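Local coordinates for protein adenylosuccinate lyase (Francisella tularensis subsp. tularensis SCHU S4, PDB 4EEI) that probably catalyses two fumarate-releasing beta-eliminations of purine biosynthesis, yielding AMP from adenylosuccinate and aminoimidazole carboxamide ribotide from its succinyl precursor, at residues Met137-Gly142 and Ser246-Val251; Ile340-Val345 and Met409-Ile414; Val238-Leu243 and Asn329-Leu334. All blocks are in the same frame, centred on the assembly; numbering follows the deposited sequence. Where two conformers were deposited one is given.

Contact 1 (Met137-Gly142 and Ser246-Val251); sequences MGRSHG and SDVFEV. With K (potassium ion), chain L; AMP (adenosine monophosphate), chain O.
R139 reaches out from strand 135-140 with its chain extended from CG to NE and meets V248 and E250 in the loop after helix 217-244. D247, at the start of that loop, works across the subunit boundary. Its backbone O binds the potassium ion at 2.9 Å, D247 O of the second subunit binds the same ion, and the carboxylate here forms a salt bridge with R139 NE of that subunit. The R139 described here repays this with the second subunit's D247. At V248, CG1 stands anti to the backbone N (chi1 -169°) and touches R139 NH2 at 3.6 Å, obliquely to the guanidinium. E250 supplies the charge: R139 NH2 donates to E250 OE2 at 3.1 Å with an N-H...O angle of 158°. The acceptor lies in the guanidinium plane, but the bond enters from above the carboxylate, 50° out of its plane. OE2 also receives R344 NH1 and a water that accepts from M137 N, so three donors grip it; a second water bridges E250 OE1 and R139 NH1. At the strand's end S140 OG, in one of two conformers, hydrogen-bonds a succinate, and in the turn after it H141 NE2 takes a weak bond from AMP N6, in an active site completed by neighbouring subunits. The buried ion pair lies between the hairpin 135-140/143-149, whose F144 touches R139, helix 338-346 and L243 of helix 217-244.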
loop_
_atom_site.group_PDB
_atom_site.type_symbol
_atom_site.label_atom_id
_atom_site.label_comp_id
_atom_site.label_asym_id
_atom_site.label_seq_id
_atom_site.Cartn_x
_atom_site.Cartn_y
_atom_site.Cartn_z
ATOM N N MET B 137 35.071 7.086 -1.167
ATOM C CA MET B 137 34.538 7.701 0.045
ATOM C C MET B 137 33.175 7.113 0.395
ATOM O O MET B 137 32.222 7.202 -0.398
ATOM C CB MET B 137 34.403 9.220 -0.109
ATOM C CG MET B 137 35.714 9.981 -0.111
ATOM S SD MET B 137 36.710 9.597 1.344
ATOM C CE MET B 137 35.539 9.995 2.643
ATOM N N GLY B 138 33.082 6.504 1.574
ATOM C CA GLY B 138 31.794 6.116 2.129
ATOM C C GLY B 138 31.036 7.373 2.521
ATOM O O GLY B 138 31.652 8.396 2.853
ATOM N N ARG B 139 29.707 7.309 2.470
ATOM C CA ARG B 139 28.879 8.481 2.717
ATOM C C ARG B 139 27.697 8.138 3.607
ATOM O O ARG B 139 26.966 7.173 3.354
ATOM C CB ARG B 139 28.341 9.050 1.394
ATOM C CG ARG B 139 29.382 9.769 0.507
ATOM C CD ARG B 139 28.718 10.219 -0.798
ATOM N NE ARG B 139 29.660 10.694 -1.823
ATOM C CZ ARG B 139 30.322 9.895 -2.660
ATOM N NH1 ARG B 139 30.181 8.575 -2.582
ATOM N NH2 ARG B 139 31.134 10.412 -3.572
ATOM N N SER B 140 27.509 8.920 4.664
ATOM C CA SER B 140 26.330 8.778 5.511
ATOM C C SER B 140 25.611 10.116 5.543
ATOM O O SER B 140 26.241 11.161 5.714
ATOM C CB SER B 140 26.720 8.341 6.916
ATOM O OG SER B 140 27.690 9.210 7.455
ATOM N N HIS B 141 24.297 10.073 5.359
ATOM C CA HIS B 141 23.484 11.270 5.109
ATOM C C HIS B 141 23.967 12.005 3.848
ATOM O O HIS B 141 23.787 13.220 3.729
ATOM C CB HIS B 141 23.490 12.250 6.289
ATOM C CG HIS B 141 23.437 11.590 7.630
ATOM N ND1 HIS B 141 22.268 11.113 8.182
ATOM C CD2 HIS B 141 24.414 11.337 8.539
ATOM C CE1 HIS B 141 22.524 10.595 9.373
ATOM N NE2 HIS B 141 23.821 10.712 9.607
ATOM N N GLY B 142 24.590 11.274 2.928
ATOM C CA GLY B 142 25.165 11.875 1.726
ATOM C C GLY B 142 26.461 12.635 1.966
ATOM O O GLY B 142 27.045 13.194 1.027
ATOM N N SER B 246 26.107 14.357 -12.178
ATOM C CA SER B 246 27.220 15.199 -12.631
ATOM C C SER B 246 28.180 15.586 -11.514
ATOM O O SER B 246 29.391 15.668 -11.740
ATOM C CB SER B 246 26.710 16.478 -13.295
ATOM O OG SER B 246 26.047 16.210 -14.508
ATOM N N ASP B 247 27.626 15.857 -10.338
ATOM C CA ASP B 247 28.411 16.254 -9.178
ATOM C C ASP B 247 29.365 15.159 -8.704
ATOM O O ASP B 247 30.492 15.447 -8.306
ATOM C CB ASP B 247 27.492 16.706 -8.042
ATOM C CG ASP B 247 26.427 17.681 -8.510
ATOM O OD1 ASP B 247 25.323 17.229 -8.874
ATOM O OD2 ASP B 247 26.695 18.900 -8.520
ATOM N N VAL B 248 28.911 13.909 -8.722
ATOM C CA VAL B 248 29.764 12.809 -8.287
ATOM C C VAL B 248 30.497 12.140 -9.447
ATOM O O VAL B 248 31.719 12.003 -9.421
ATOM C CB VAL B 248 28.935 11.735 -7.558
ATOM C CG1 VAL B 248 29.845 10.729 -6.874
ATOM C CG2 VAL B 248 27.990 12.385 -6.559
ATOM N N PHE B 249 29.746 11.740 -10.466
ATOM C CA PHE B 249 30.317 11.213 -11.704
ATOM C C PHE B 249 31.323 10.075 -11.509
ATOM O O PHE B 249 32.364 10.056 -12.164
ATOM C CB PHE B 249 30.933 12.328 -12.552
ATOM C CG PHE B 249 30.884 12.054 -14.028
ATOM C CD1 PHE B 249 29.770 11.459 -14.595
ATOM C CD2 PHE B 249 31.951 12.382 -14.845
ATOM C CE1 PHE B 249 29.719 11.199 -15.951
ATOM C CE2 PHE B 249 31.907 12.126 -16.202
ATOM C CZ PHE B 249 30.790 11.534 -16.755
ATOM N N GLU B 250 31.025 9.133 -10.620
ATOM C CA GLU B 250 31.950 8.031 -10.369
ATOM C C GLU B 250 31.679 6.834 -11.288
ATOM O O GLU B 250 32.557 5.993 -11.491
ATOM C CB GLU B 250 31.909 7.642 -8.881
ATOM C CG GLU B 250 32.541 8.717 -7.977
ATOM C CD GLU B 250 32.511 8.389 -6.485
ATOM O OE1 GLU B 250 32.017 7.298 -6.102
ATOM O OE2 GLU B 250 32.988 9.242 -5.693
ATOM N N VAL B 251 30.470 6.763 -11.846
ATOM C CA VAL B 251 30.144 5.735 -12.842
ATOM C C VAL B 251 29.284 6.340 -13.946
ATOM O O VAL B 251 28.728 7.422 -13.776
ATOM C CB VAL B 251 29.318 4.568 -12.235
ATOM C CG1 VAL B 251 30.003 3.979 -11.009
ATOM C CG2 VAL B 251 27.916 5.052 -11.862
HETATM K K K L . 31.545 17.399 -6.505
HETATM P P AMP O . 15.169 10.784 14.631
HETATM O O1P AMP O . 14.145 11.533 15.444
HETATM O O2P AMP O . 15.228 11.187 13.181
HETATM O O3P AMP O . 15.177 9.295 14.864
HETATM O "O5'" AMP O . 16.579 11.275 15.231
HETATM C "C5'" AMP O . 17.792 10.615 14.873
HETATM C "C4'" AMP O . 18.867 10.929 15.907
HETATM O "O4'" AMP O . 20.090 10.274 15.560
HETATM C "C3'" AMP O . 19.158 12.419 15.965
HETATM O "O3'" AMP O . 19.181 12.833 17.331
HETATM C "C2'" AMP O . 20.538 12.577 15.367
HETATM O "O2'" AMP O . 21.281 13.589 16.047
HETATM C "C1'" AMP O . 21.169 11.211 15.568
HETATM N N9 AMP O . 22.144 10.912 14.492
HETATM C C8 AMP O . 22.654 11.799 13.621
HETATM N N7 AMP O . 23.523 11.201 12.770
HETATM C C5 AMP O . 23.579 9.899 13.100
HETATM C C6 AMP O . 24.298 8.703 12.607
HETATM N N6 AMP O . 25.155 8.786 11.564
HETATM N N1 AMP O . 24.068 7.531 13.237
HETATM C C2 AMP O . 23.217 7.437 14.276
HETATM N N3 AMP O . 22.531 8.479 14.774
HETATM C C4 AMP O . 22.668 9.715 14.238
HETATM O O HOH W 1 34.980 8.377 -4.093
HETATM O O HOH W 2 31.481 6.519 -3.743
HETATM O O HOH W 3 32.708 19.398 -5.687
HETATM O O HOH W 4 33.138 16.996 -8.723
#

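Contact 2 (Ile340-Val345 and Met409-Ile414); sequences IIEDRV and MDFEGI. With EDO (1,2-ethanediol), chain Z; EDO (1,2-ethanediol), chain R.
Between 340-345 on helix 338-346 and 409-414 at the start of helix 411-418, the backbones come nearest at V345 and F411, with CA atoms 8.6 Å apart. The arrangement is a helix-to-helix contact mediated by one aromatic residue, F411, the first residue of a helix whose N-cap is D410; it joins helices of the largely helical C-terminal part of this lyase 1 family protein. The F411 ring does most of the touching. With CG anti to the backbone N (chi1 -169°), the ring is carried across the gap so that its far end lands on the turn from E342 to V345. CZ rests 4.1 Å from E342 CB, while CE1 lies 4.0 Å from the backbone E342 O. The same ring carbon, CE1, approaches V345 CG1 at 4.4 Å, a looser apolar contact; both E342 O and V345 CG1 stand obliquely to the ring.

Only the root of the E342 side chain meets the phenyl group. Its extended chain runs on to other partners, and the carboxylate forms a salt bridge with R338 and accepts from the backbone N of I135. I135 also touches the F411 ring, and R346 adds a cation-pi interaction, so the aromatic group is held by strand 135-140 as well as by residues of helix 338-346. V345 in turn packs on M137 of the same strand.

The start of helix 411-418 is fixed locally. I414 N bonds to D410 O at 2.8 Å, closing the first turn, and the side chain of D410 folds back over the helix start: G413 N donates to D410 OD1 at 2.8 Å, at an angle of 152°, arriving 35° out of the carboxylate plane.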
loop_
_atom_site.group_PDB
_atom_site.type_symbol
_atom_site.label_atom_id
_atom_site.label_comp_id
_atom_site.label_asym_id
_atom_site.label_seq_id
_atom_site.Cartn_x
_atom_site.Cartn_y
_atom_site.Cartn_z
ATOM N N ILE B 340 38.509 9.137 -10.921
ATOM C CA ILE B 340 37.593 10.072 -10.267
ATOM C C ILE B 340 37.277 9.606 -8.850
ATOM O O ILE B 340 37.280 10.399 -7.903
ATOM C CB ILE B 340 36.285 10.234 -11.061
ATOM C CG1 ILE B 340 36.535 11.069 -12.322
ATOM C CG2 ILE B 340 35.190 10.891 -10.196
ATOM C CD1 ILE B 340 35.413 10.992 -13.330
ATOM N N ILE B 341 37.013 8.312 -8.713
ATOM C CA ILE B 341 36.658 7.723 -7.426
ATOM C C ILE B 341 37.781 7.892 -6.410
ATOM O O ILE B 341 37.550 8.345 -5.291
ATOM C CB ILE B 341 36.365 6.228 -7.590
ATOM C CG1 ILE B 341 35.059 6.030 -8.360
ATOM C CG2 ILE B 341 36.269 5.545 -6.245
ATOM C CD1 ILE B 341 34.862 4.619 -8.858
ATOM N N GLU B 342 38.997 7.537 -6.807
ATOM C CA GLU B 342 40.115 7.540 -5.875
ATOM C C GLU B 342 40.682 8.942 -5.633
ATOM O O GLU B 342 41.224 9.226 -4.563
ATOM C CB GLU B 342 41.193 6.561 -6.353
ATOM C CG GLU B 342 40.659 5.128 -6.476
ATOM C CD GLU B 342 41.753 4.073 -6.630
ATOM O OE1 GLU B 342 42.661 4.248 -7.470
ATOM O OE2 GLU B 342 41.690 3.056 -5.909
ATOM N N ASP B 343 40.557 9.821 -6.621
ATOM C CA ASP B 343 41.000 11.203 -6.442
ATOM C C ASP B 343 40.139 11.922 -5.398
ATOM O O ASP B 343 40.613 12.811 -4.687
ATOM C CB ASP B 343 40.969 11.963 -7.766
ATOM C CG ASP B 343 42.183 11.676 -8.639
ATOM O OD1 ASP B 343 43.173 11.098 -8.137
ATOM O OD2 ASP B 343 42.143 12.040 -9.833
ATOM N N ARG B 344 38.876 11.529 -5.309
ATOM C CA ARG B 344 37.973 12.104 -4.323
ATOM C C ARG B 344 38.406 11.710 -2.906
ATOM O O ARG B 344 38.317 12.514 -1.977
ATOM C CB ARG B 344 36.528 11.679 -4.624
ATOM C CG ARG B 344 35.496 12.142 -3.616
ATOM C CD ARG B 344 34.076 12.022 -4.180
ATOM N NE ARG B 344 33.771 13.117 -5.103
ATOM C CZ ARG B 344 33.347 12.959 -6.353
ATOM N NH1 ARG B 344 33.163 11.742 -6.851
ATOM N NH2 ARG B 344 33.101 14.023 -7.107
ATOM N N VAL B 345 38.901 10.484 -2.747
ATOM C CA VAL B 345 39.494 10.064 -1.481
ATOM C C VAL B 345 40.725 10.909 -1.175
ATOM O O VAL B 345 40.922 11.344 -0.048
ATOM C CB VAL B 345 39.867 8.569 -1.497
ATOM C CG1 VAL B 345 40.599 8.180 -0.222
ATOM C CG2 VAL B 345 38.610 7.719 -1.653
ATOM N N MET B 409 50.059 7.886 7.169
ATOM C CA MET B 409 48.734 7.938 6.570
ATOM C C MET B 409 48.742 8.609 5.201
ATOM O O MET B 409 47.944 9.504 4.935
ATOM C CB MET B 409 47.744 8.633 7.506
ATOM C CG MET B 409 47.254 7.751 8.644
ATOM S SD MET B 409 46.908 6.058 8.129
ATOM C CE MET B 409 45.124 6.113 7.991
ATOM N N ASP B 410 49.645 8.165 4.335
ATOM C CA ASP B 410 49.632 8.602 2.948
ATOM C C ASP B 410 48.570 7.785 2.227
ATOM O O ASP B 410 47.834 7.032 2.861
ATOM C CB ASP B 410 51.002 8.410 2.297
ATOM C CG ASP B 410 51.525 6.997 2.443
ATOM O OD1 ASP B 410 50.852 6.175 3.096
ATOM O OD2 ASP B 410 52.613 6.710 1.904
ATOM N N PHE B 411 48.485 7.926 0.911
ATOM C CA PHE B 411 47.471 7.198 0.158
ATOM C C PHE B 411 47.547 5.696 0.408
ATOM O O PHE B 411 46.539 5.060 0.713
ATOM C CB PHE B 411 47.576 7.491 -1.339
ATOM C CG PHE B 411 46.408 6.982 -2.133
ATOM C CD1 PHE B 411 45.150 7.530 -1.964
ATOM C CD2 PHE B 411 46.568 5.949 -3.040
ATOM C CE1 PHE B 411 44.072 7.063 -2.689
ATOM C CE2 PHE B 411 45.493 5.476 -3.768
ATOM C CZ PHE B 411 44.244 6.034 -3.593
ATOM N N GLU B 412 48.750 5.142 0.301
ATOM C CA GLU B 412 48.959 3.710 0.484
ATOM C C GLU B 412 48.596 3.259 1.895
ATOM O O GLU B 412 47.991 2.206 2.079
ATOM C CB GLU B 412 50.412 3.339 0.182
ATOM C CG GLU B 412 50.754 3.307 -1.298
ATOM C CD GLU B 412 51.919 2.387 -1.606
ATOM O OE1 GLU B 412 52.702 2.083 -0.680
ATOM O OE2 GLU B 412 52.052 1.963 -2.774
ATOM N N GLY B 413 48.964 4.061 2.888
ATOM C CA GLY B 413 48.623 3.757 4.269
ATOM C C GLY B 413 47.124 3.852 4.512
ATOM O O GLY B 413 46.528 3.027 5.222
ATOM N N ILE B 414 46.503 4.871 3.927
ATOM C CA ILE B 414 45.051 5.040 4.034
ATOM C C ILE B 414 44.336 3.813 3.462
ATOM O O ILE B 414 43.378 3.304 4.047
ATOM C CB ILE B 414 44.598 6.325 3.306
ATOM C CG1 ILE B 414 44.978 7.560 4.127
ATOM C CG2 ILE B 414 43.097 6.309 3.025
ATOM C CD1 ILE B 414 44.794 8.868 3.379
HETATM C C1 EDO Z . 35.681 15.692 -4.718
HETATM O O1 EDO Z . 35.900 16.648 -5.770
HETATM C C2 EDO Z . 34.394 16.003 -3.957
HETATM O O2 EDO Z . 33.262 15.878 -4.834
HETATM C C1 EDO R . 38.543 6.968 -14.976
HETATM O O1 EDO R . 38.627 8.045 -14.031
HETATM C C2 EDO R . 39.592 5.897 -14.675
HETATM O O2 EDO R . 39.095 4.606 -15.073
#

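Contact 3 (Val238-Leu243 and Asn329-Leu334); sequences VEIRHL and NTIDNL
I240 meets I331 and L334 with two different branches, forming a small, wholly apolar contact between helix 217-244 and the C-terminal end of helix 304-333. The longer branch of I240 ends at CD1, which lies 3.6 Å from CD1 of I331; the two side chains cross obliquely, methyl against methyl. The shorter branch does the rest: I240 CG2 and L334 CD1 face each other tip to tip at 4.1 Å. This division follows from the first torsion of I240, which places CG2 anti to the backbone N and CG1 beside it (chi1 -68°). I331 starts out alongside the other helix and not at it, and the bend at chi2 (-63°) belongs to the conformation that brings its CD1 into contact. Together the two segments bury 139 Å² of surface, more than half of it (77 Å²) belonging to I240, the one residue of 238-243 that touches.

The backbones stay well apart, with the CA atoms of I240 and L334 at 9.1 Å, and the side chains span the interval. L334 lies where the chain has left helical geometry, and its N bonds to I331 O at 3.3 Å. In the next shell, K127 NZ donates to the backbone O atoms of I331 and L334, which ties this helix end to helix 94-131.

Long helices of this kind build the central bundle of the fumarase/aspartase superfamily tetramer. Here I240 and T330 both touch T274 of helix 272-293, and L334 rests on V251 of the short strand 251-252.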
loop_
_atom_site.group_PDB
_atom_site.type_symbol
_atom_site.label_atom_id
_atom_site.label_comp_id
_atom_site.label_asym_id
_atom_site.label_seq_id
_atom_site.Cartn_x
_atom_site.Cartn_y
_atom_site.Cartn_z
ATOM N N VAL B 238 19.087 3.231 -7.101
ATOM C CA VAL B 238 19.298 4.551 -6.516
ATOM C C VAL B 238 20.784 4.794 -6.259
ATOM O O VAL B 238 21.301 5.897 -6.476
ATOM C CB VAL B 238 18.486 4.683 -5.215
ATOM C CG1 VAL B 238 18.925 5.906 -4.404
ATOM C CG2 VAL B 238 16.987 4.740 -5.534
ATOM N N GLU B 239 21.482 3.758 -5.808
ATOM C CA GLU B 239 22.926 3.861 -5.634
ATOM C C GLU B 239 23.604 4.237 -6.949
ATOM O O GLU B 239 24.450 5.136 -6.997
ATOM C CB GLU B 239 23.497 2.543 -5.102
ATOM C CG GLU B 239 25.019 2.533 -4.962
ATOM C CD GLU B 239 25.536 3.361 -3.790
ATOM O OE1 GLU B 239 24.768 3.597 -2.835
ATOM O OE2 GLU B 239 26.724 3.766 -3.822
ATOM N N ILE B 240 23.242 3.563 -8.030
ATOM C CA ILE B 240 23.864 3.894 -9.308
ATOM C C ILE B 240 23.490 5.318 -9.751
ATOM O O ILE B 240 24.347 6.063 -10.246
ATOM C CB ILE B 240 23.537 2.844 -10.379
ATOM C CG1 ILE B 240 24.225 1.526 -10.021
ATOM C CG2 ILE B 240 24.024 3.296 -11.758
ATOM C CD1 ILE B 240 23.655 0.316 -10.739
ATOM N N ARG B 241 22.231 5.704 -9.550
ATOM C CA ARG B 241 21.776 7.041 -9.949
ATOM C C ARG B 241 22.523 8.144 -9.209
ATOM O O ARG B 241 22.849 9.184 -9.790
ATOM C CB ARG B 241 20.264 7.184 -9.737
ATOM C CG ARG B 241 19.406 6.395 -10.734
ATOM C CD ARG B 241 17.958 6.289 -10.247
ATOM N NE ARG B 241 17.351 7.600 -10.040
ATOM C CZ ARG B 241 16.196 7.795 -9.411
ATOM N NH1 ARG B 241 15.521 6.761 -8.928
ATOM N NH2 ARG B 241 15.726 9.023 -9.255
ATOM N N HIS B 242 22.785 7.916 -7.927
ATOM C CA HIS B 242 23.588 8.835 -7.114
ATOM C C HIS B 242 25.009 8.967 -7.651
ATOM O O HIS B 242 25.535 10.068 -7.790
ATOM C CB HIS B 242 23.693 8.320 -5.675
ATOM C CG HIS B 242 22.517 8.641 -4.818
ATOM N ND1 HIS B 242 21.976 9.906 -4.732
ATOM C CD2 HIS B 242 21.803 7.867 -3.957
ATOM C CE1 HIS B 242 20.971 9.895 -3.870
ATOM N NE2 HIS B 242 20.846 8.665 -3.397
ATOM N N LEU B 243 25.639 7.830 -7.926
ATOM C CA LEU B 243 27.024 7.820 -8.368
ATOM C C LEU B 243 27.165 8.370 -9.792
ATOM O O LEU B 243 28.242 8.801 -10.194
ATOM C CB LEU B 243 27.601 6.399 -8.281
ATOM C CG LEU B 243 27.663 5.747 -6.897
ATOM C CD1 LEU B 243 28.070 4.295 -7.051
ATOM C CD2 LEU B 243 28.643 6.466 -5.978
ATOM N N ASN B 329 22.239 -6.483 -17.268
ATOM C CA ASN B 329 22.987 -5.921 -18.390
ATOM C C ASN B 329 23.556 -4.549 -18.033
ATOM O O ASN B 329 24.664 -4.210 -18.435
ATOM C CB ASN B 329 22.105 -5.840 -19.635
ATOM C CG ASN B 329 21.788 -7.205 -20.220
ATOM O OD1 ASN B 329 22.636 -8.106 -20.235
ATOM N ND2 ASN B 329 20.562 -7.361 -20.721
ATOM N N THR B 330 22.795 -3.772 -17.274
ATOM C CA THR B 330 23.246 -2.458 -16.818
ATOM C C THR B 330 24.463 -2.576 -15.891
ATOM O O THR B 330 25.413 -1.805 -16.001
ATOM C CB THR B 330 22.097 -1.694 -16.118
ATOM O OG1 THR B 330 21.090 -1.364 -17.088
ATOM C CG2 THR B 330 22.603 -0.408 -15.499
ATOM N N ILE B 331 24.440 -3.547 -14.983
ATOM C CA ILE B 331 25.609 -3.792 -14.137
ATOM C C ILE B 331 26.808 -4.236 -14.986
ATOM O O ILE B 331 27.912 -3.690 -14.842
ATOM C CB ILE B 331 25.313 -4.849 -13.057
ATOM C CG1 ILE B 331 24.248 -4.342 -12.079
ATOM C CG2 ILE B 331 26.600 -5.232 -12.317
ATOM C CD1 ILE B 331 24.666 -3.114 -11.290
ATOM N N ASP B 332 26.607 -5.220 -15.865
ATOM C CA ASP B 332 27.703 -5.670 -16.734
ATOM C C ASP B 332 28.341 -4.530 -17.509
ATOM O O ASP B 332 29.566 -4.481 -17.655
ATOM C CB ASP B 332 27.232 -6.726 -17.747
ATOM C CG ASP B 332 26.890 -8.052 -17.103
ATOM O OD1 ASP B 332 27.358 -8.299 -15.971
ATOM O OD2 ASP B 332 26.160 -8.850 -17.740
ATOM N N ASN B 333 27.514 -3.619 -18.016
ATOM C CA ASN B 333 28.007 -2.591 -18.929
ATOM C C ASN B 333 28.371 -1.278 -18.239
ATOM O O ASN B 333 28.866 -0.358 -18.882
ATOM C CB ASN B 333 26.990 -2.349 -20.057
ATOM C CG ASN B 333 26.829 -3.557 -20.963
ATOM O OD1 ASN B 333 27.791 -4.260 -21.251
ATOM N ND2 ASN B 333 25.604 -3.810 -21.406
ATOM N N LEU B 334 28.125 -1.199 -16.935
ATOM C CA LEU B 334 28.441 0.002 -16.159
ATOM C C LEU B 334 29.930 0.352 -16.276
ATOM O O LEU B 334 30.785 -0.529 -16.155
ATOM C CB LEU B 334 28.078 -0.231 -14.680
ATOM C CG LEU B 334 28.078 0.977 -13.741
ATOM C CD1 LEU B 334 26.988 1.957 -14.172
ATOM C CD2 LEU B 334 27.850 0.554 -12.279
#

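Contact 1 occupies the middle of the group, with its centre 15 Å from that of contact 2 and 13 Å from that of contact 3. Contacts 2 and 3 lie 23 Å apart, centre to centre, and do not touch. Along the chain, contacts 1 and 3 interlock: 238-243 falls between the segments of contact 1, and 246-251 between those of contact 3; contact 2 follows both. The loop 246-251 is the junction. It continues from helix 217-244, with E250 N 2.8 Å from L243 O, and I340 CD1 of helix 338-346 packs 3.4 Å from F249 O. The loop thus brings together helix 217-244 of the bundle, the strand bearing S140, and helix 338-346.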